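2-Keto-3-deoxy-(6-phospho-)gluconate aldolase (PDB 2R91) is an aldolase of the dihydrodipicolinate synthetase family, a TIM-barrel enzyme that assembles here as four copies of one chain. Local coordinates at residues V138-A143 with T162-R167; A95-Y100 with F126-P131. One frame throughout, in Å; residues are numbered along the deposited sequence.

Contact 1. Residues V138-A143 with T162-R167; sequences VDARAA and TLAYKR
The carbonyl oxygen V138 O takes a short hydrogen bond from the phenol Y165 OH, 2.6 Å away, where two helices on the outside of a TIM barrel lean on each other. The hydroxyl approaches at a C=O...O angle of 140° and lies tilted from the carbonyl plane, meeting a peptide oxygen just before helix 140-146 begins. D139 is the N-cap of that helix: its OD1 accepts from A142 N at 3.1 Å, nearly straight at 172°, a role suited to a short carboxylate. Y165 reaches across from helix 159-168 because its CG stands anti to the carbonyl carbon (chi1 -63°), which carries the ring along the first turn of the other helix. A140 N approaches ring atom Y165 CE1 obliquely at 3.5 Å, while the methyl of A143 comes to the ring edge near its plane. With only methyls, A140 and A164 let the backbones approach, to 4.6 Å between A140 CA and Y165 CA. On the barrel side, L127 of strand 125-129 touches both A143 and Y165. The methyl A140 CB rests 3.3 Å from the carbonyl oxygen A164 O and 3.8 Å from A164 CB.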
loop_
_atom_site.group_PDB
_atom_site.type_symbol
_atom_site.label_atom_id
_atom_site.label_comp_id
_atom_site.label_asym_id
_atom_site.label_seq_id
_atom_site.Cartn_x
_atom_site.Cartn_y
_atom_site.Cartn_z
ATOM N N VAL A 138 7.927 -11.716 6.912
ATOM C CA VAL A 138 8.089 -12.563 8.081
ATOM C C VAL A 138 8.830 -11.721 9.126
ATOM O O VAL A 138 10.070 -11.609 9.084
ATOM C CB VAL A 138 8.840 -13.860 7.742
ATOM C CG1 VAL A 138 9.069 -14.701 9.004
ATOM C CG2 VAL A 138 8.004 -14.680 6.701
ATOM N N ASP A 139 8.060 -11.079 10.015
ATOM C CA ASP A 139 8.637 -10.066 10.926
ATOM C C ASP A 139 9.364 -10.747 12.096
ATOM O O ASP A 139 9.417 -11.982 12.160
ATOM C CB ASP A 139 7.597 -8.985 11.353
ATOM C CG ASP A 139 6.499 -9.507 12.301
ATOM O OD1 ASP A 139 6.542 -10.673 12.715
ATOM O OD2 ASP A 139 5.583 -8.718 12.637
ATOM N N ALA A 140 9.954 -9.957 13.000
ATOM C CA ALA A 140 10.754 -10.537 14.082
ATOM C C ALA A 140 9.975 -11.554 14.930
ATOM O O ALA A 140 10.480 -12.639 15.261
ATOM C CB ALA A 140 11.333 -9.407 14.979
ATOM N N ARG A 141 8.750 -11.203 15.286
ATOM C CA ARG A 141 7.924 -12.082 16.107
ATOM C C ARG A 141 7.616 -13.429 15.397
ATOM O O ARG A 141 7.770 -14.509 15.974
ATOM C CB ARG A 141 6.652 -11.322 16.447
ATOM C CG ARG A 141 5.657 -12.030 17.316
ATOM C CD ARG A 141 4.752 -10.983 17.976
ATOM N NE ARG A 141 3.360 -11.375 17.870
ATOM C CZ ARG A 141 2.452 -10.753 17.115
ATOM N NH1 ARG A 141 2.794 -9.669 16.403
ATOM N NH2 ARG A 141 1.190 -11.209 17.087
ATOM N N ALA A 142 7.193 -13.347 14.140
ATOM C CA ALA A 142 6.971 -14.531 13.294
ATOM C C ALA A 142 8.249 -15.358 13.141
ATOM O O ALA A 142 8.216 -16.582 13.216
ATOM C CB ALA A 142 6.467 -14.097 11.941
ATOM N N ALA A 143 9.380 -14.690 12.941
ATOM C CA ALA A 143 10.666 -15.366 12.822
ATOM C C ALA A 143 11.037 -16.157 14.100
ATOM O O ALA A 143 11.528 -17.313 14.032
ATOM C CB ALA A 143 11.753 -14.360 12.465
ATOM N N THR A 162 14.245 -4.162 11.012
ATOM C CA THR A 162 15.466 -4.980 11.083
ATOM C C THR A 162 15.981 -5.131 12.511
ATOM O O THR A 162 16.309 -6.251 12.963
ATOM C CB THR A 162 16.573 -4.423 10.174
ATOM O OG1 THR A 162 16.050 -4.227 8.867
ATOM C CG2 THR A 162 17.780 -5.387 10.082
ATOM N N LEU A 163 16.051 -4.005 13.233
ATOM C CA LEU A 163 16.490 -4.025 14.622
ATOM C C LEU A 163 15.621 -4.957 15.455
ATOM O O LEU A 163 16.100 -5.615 16.358
ATOM C CB LEU A 163 16.462 -2.587 15.221
ATOM C CG LEU A 163 17.708 -1.741 14.912
ATOM C CD1 LEU A 163 17.429 -0.232 15.091
ATOM C CD2 LEU A 163 18.890 -2.183 15.794
ATOM N N ALA A 164 14.332 -5.004 15.168
ATOM C CA ALA A 164 13.441 -5.866 15.926
ATOM C C ALA A 164 13.880 -7.345 15.913
ATOM O O ALA A 164 13.628 -8.063 16.879
ATOM C CB ALA A 164 11.997 -5.717 15.437
ATOM N N TYR A 165 14.563 -7.804 14.856
ATOM C CA TYR A 165 15.065 -9.201 14.870
ATOM C C TYR A 165 16.123 -9.412 15.935
ATOM O O TYR A 165 16.198 -10.468 16.552
ATOM C CB TYR A 165 15.633 -9.634 13.513
ATOM C CG TYR A 165 14.633 -9.653 12.385
ATOM C CD1 TYR A 165 13.730 -10.718 12.241
ATOM C CD2 TYR A 165 14.619 -8.644 11.434
ATOM C CE1 TYR A 165 12.834 -10.763 11.205
ATOM C CE2 TYR A 165 13.719 -8.677 10.380
ATOM C CZ TYR A 165 12.825 -9.748 10.277
ATOM O OH TYR A 165 11.931 -9.775 9.244
ATOM N N LYS A 166 16.959 -8.403 16.141
ATOM C CA LYS A 166 17.958 -8.452 17.196
ATOM C C LYS A 166 17.282 -8.497 18.574
ATOM O O LYS A 166 17.768 -9.113 19.498
ATOM C CB LYS A 166 18.836 -7.207 17.082
ATOM C CG LYS A 166 20.228 -7.378 17.541
ATOM C CD LYS A 166 21.133 -7.504 16.327
ATOM C CE LYS A 166 22.246 -8.514 16.623
ATOM N NZ LYS A 166 23.218 -7.843 17.451
ATOM N N ARG A 167 16.137 -7.845 18.694
ATOM C CA ARG A 167 15.389 -7.835 19.944
ATOM C C ARG A 167 14.763 -9.194 20.239
ATOM O O ARG A 167 14.861 -9.705 21.369
ATOM C CB ARG A 167 14.325 -6.739 19.890
ATOM C CG ARG A 167 13.472 -6.584 21.139
ATOM C CD ARG A 167 12.397 -5.542 20.856
ATOM N NE ARG A 167 11.158 -5.884 21.537
ATOM C CZ ARG A 167 9.948 -5.563 21.112
ATOM N NH1 ARG A 167 9.762 -4.912 19.958
ATOM N NH2 ARG A 167 8.922 -5.906 21.860
#

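Contact 2. Residues A95-Y100 with F126-P131. With SO4 (sulfate ion), chain E.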
loop_
_atom_site.group_PDB
_atom_site.type_symbol
_atom_site.label_atom_id
_atom_site.label_comp_id
_atom_site.label_asym_id
_atom_site.label_seq_id
_atom_site.Cartn_x
_atom_site.Cartn_y
_atom_site.Cartn_z
ATOM N N ALA A 95 20.230 -19.559 3.264
ATOM C CA ALA A 95 19.178 -18.583 3.533
ATOM C C ALA A 95 18.007 -18.900 2.634
ATOM O O ALA A 95 18.185 -19.521 1.589
ATOM C CB ALA A 95 19.679 -17.160 3.263
ATOM N N SER A 96 16.815 -18.461 3.012
ATOM C CA SER A 96 15.676 -18.538 2.093
ATOM C C SER A 96 14.742 -17.343 2.214
ATOM O O SER A 96 14.412 -16.904 3.323
ATOM C CB SER A 96 14.846 -19.844 2.284
ATOM O OG SER A 96 13.888 -19.952 1.235
ATOM N N LEU A 97 14.322 -16.828 1.064
ATOM C CA LEU A 97 13.118 -16.028 0.985
ATOM C C LEU A 97 11.994 -16.868 1.566
ATOM O O LEU A 97 12.028 -18.104 1.473
ATOM C CB LEU A 97 12.794 -15.733 -0.484
ATOM C CG LEU A 97 13.790 -14.857 -1.263
ATOM C CD1 LEU A 97 13.580 -14.950 -2.778
ATOM C CD2 LEU A 97 13.664 -13.372 -0.826
ATOM N N PRO A 98 10.954 -16.199 2.121
ATOM C CA PRO A 98 9.704 -16.902 2.359
ATOM C C PRO A 98 9.090 -17.278 0.998
ATOM O O PRO A 98 9.391 -16.655 -0.007
ATOM C CB PRO A 98 8.799 -15.827 2.995
ATOM C CG PRO A 98 9.753 -14.701 3.481
ATOM C CD PRO A 98 10.894 -14.763 2.481
ATOM N N PRO A 99 8.199 -18.267 0.980
ATOM C CA PRO A 99 7.467 -18.520 -0.276
ATOM C C PRO A 99 6.935 -17.195 -0.855
ATOM O O PRO A 99 6.309 -16.417 -0.130
ATOM C CB PRO A 99 6.299 -19.416 0.191
ATOM C CG PRO A 99 6.990 -20.286 1.337
ATOM C CD PRO A 99 7.833 -19.201 2.066
ATOM N N TYR A 100 7.220 -16.936 -2.126
ATOM C CA TYR A 100 6.859 -15.686 -2.790
ATOM C C TYR A 100 5.844 -15.927 -3.926
ATOM O O TYR A 100 5.322 -17.043 -4.094
ATOM C CB TYR A 100 8.133 -14.992 -3.323
ATOM C CG TYR A 100 9.065 -15.926 -4.119
ATOM C CD1 TYR A 100 8.936 -16.047 -5.500
ATOM C CD2 TYR A 100 10.081 -16.647 -3.487
ATOM C CE1 TYR A 100 9.783 -16.902 -6.246
ATOM C CE2 TYR A 100 10.925 -17.491 -4.215
ATOM C CZ TYR A 100 10.761 -17.612 -5.592
ATOM O OH TYR A 100 11.595 -18.428 -6.316
ATOM N N PHE A 126 19.118 -19.020 7.600
ATOM C CA PHE A 126 18.791 -17.576 7.698
ATOM C C PHE A 126 17.461 -17.301 7.057
ATOM O O PHE A 126 17.146 -17.853 5.978
ATOM C CB PHE A 126 19.823 -16.728 6.934
ATOM C CG PHE A 126 21.115 -16.480 7.677
ATOM C CD1 PHE A 126 21.736 -17.483 8.408
ATOM C CD2 PHE A 126 21.713 -15.239 7.622
ATOM C CE1 PHE A 126 22.937 -17.236 9.080
ATOM C CE2 PHE A 126 22.925 -14.987 8.293
ATOM C CZ PHE A 126 23.532 -15.973 8.999
ATOM N N LEU A 127 16.675 -16.427 7.677
ATOM C CA LEU A 127 15.544 -15.852 6.982
ATOM C C LEU A 127 16.063 -14.729 6.078
ATOM O O LEU A 127 16.835 -13.877 6.515
ATOM C CB LEU A 127 14.506 -15.342 7.987
ATOM C CG LEU A 127 13.482 -14.336 7.428
ATOM C CD1 LEU A 127 12.479 -14.944 6.441
ATOM C CD2 LEU A 127 12.776 -13.607 8.599
ATOM N N TYR A 128 15.692 -14.757 4.802
ATOM C CA TYR A 128 15.977 -13.662 3.884
ATOM C C TYR A 128 14.634 -13.005 3.588
ATOM O O TYR A 128 13.817 -13.518 2.801
ATOM C CB TYR A 128 16.675 -14.180 2.605
ATOM C CG TYR A 128 16.859 -13.184 1.457
ATOM C CD1 TYR A 128 16.955 -11.789 1.681
ATOM C CD2 TYR A 128 16.986 -13.642 0.154
ATOM C CE1 TYR A 128 17.119 -10.902 0.603
ATOM C CE2 TYR A 128 17.150 -12.782 -0.914
ATOM C CZ TYR A 128 17.234 -11.416 -0.697
ATOM O OH TYR A 128 17.405 -10.613 -1.797
ATOM N N ASN A 129 14.407 -11.871 4.252
ATOM C CA ASN A 129 13.143 -11.165 4.221
ATOM C C ASN A 129 13.262 -9.989 3.241
ATOM O O ASN A 129 14.252 -9.260 3.258
ATOM C CB ASN A 129 12.813 -10.696 5.661
ATOM C CG ASN A 129 11.387 -10.163 5.815
ATOM O OD1 ASN A 129 11.179 -8.988 6.169
ATOM N ND2 ASN A 129 10.418 -11.018 5.605
ATOM N N TYR A 130 12.286 -9.840 2.346
ATOM C CA TYR A 130 12.332 -8.811 1.324
ATOM C C TYR A 130 10.896 -8.534 0.902
ATOM O O TYR A 130 10.455 -8.935 -0.186
ATOM C CB TYR A 130 13.189 -9.266 0.128
ATOM C CG TYR A 130 13.541 -8.185 -0.872
ATOM C CD1 TYR A 130 12.898 -6.936 -0.860
ATOM C CD2 TYR A 130 14.499 -8.418 -1.851
ATOM C CE1 TYR A 130 13.211 -5.956 -1.808
ATOM C CE2 TYR A 130 14.836 -7.440 -2.772
ATOM C CZ TYR A 130 14.178 -6.228 -2.754
ATOM O OH TYR A 130 14.519 -5.269 -3.656
ATOM N N PRO A 131 10.132 -7.882 1.790
ATOM C CA PRO A 131 8.678 -7.767 1.528
ATOM C C PRO A 131 8.267 -7.124 0.217
ATOM O O PRO A 131 7.285 -7.579 -0.377
ATOM C CB PRO A 131 8.132 -6.981 2.734
ATOM C CG PRO A 131 9.198 -7.081 3.786
ATOM C CD PRO A 131 10.530 -7.341 3.103
HETATM S S SO4 E . 19.552 -8.205 -2.338
HETATM O O1 SO4 E . 18.436 -8.421 -1.379
HETATM O O2 SO4 E . 20.554 -7.433 -1.564
HETATM O O3 SO4 E . 20.080 -9.372 -3.024
HETATM O O4 SO4 E . 19.128 -7.372 -3.491
#
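Two neighbouring parallel strands of the TIM barrel, 93-96 and 125-129, meet here at their C-terminal ends, the end at which barrels of this fold carry their active sites. S96 binds L127's neighbours on both sides, as parallel pairing requires: S96 N donates to F126 O at 3.0 Å, and S96 O accepts from Y128 N at 2.9 Å. A95, with only a methyl, fits against F126 CB on the face that also carries Y128. Beyond the strand end, L97 CA makes a CA-H...O contact of 3.2 Å with Y128 O. L97 CD2 lies over one face of the Y128 ring, 3.8 Å from the centroid and displaced from the ring centre, a CH-pi contact. Y128 runs alongside L97, its CG turned opposite the backbone N (chi1 171°), and its OH is modelled 2.5 Å from O1 of a sulfate ion near the ring plane, a hydrogen bond whose exact length is doubtful. T42, T155 and K153 also bind this ion, which probably came from the crystallisation liquor. P98 CG packs crosswise against L127 CD1 at 4.0 Å. Helix 107-120 links the two strands in a beta-alpha-beta unit and covers S96 and L127 from outside, while strands 67-70 and 149-154 continue the sheet beyond them.

Contact 2 comes first along the chain and contact 1 follows, with centres about 13 Å apart on the same side of the chain's centre. Contact 2 joins adjacent strands of the barrel wall; contact 1 joins helices 140-146 and 159-168 in the layer outside it, with strand 149-154 between them in sequence. The two meet directly: V138 CG2 of contact 1 lies 3.7 Å from P98 CG of contact 2, and V138 O lies 3.4 Å from L127 CD2. L127 also touches A143 and Y165, tying the strand pair to its helical cover. Neighbouring residues of strand 125-129 thus serve the two layers, L127 outside and Y128 inside the barrel.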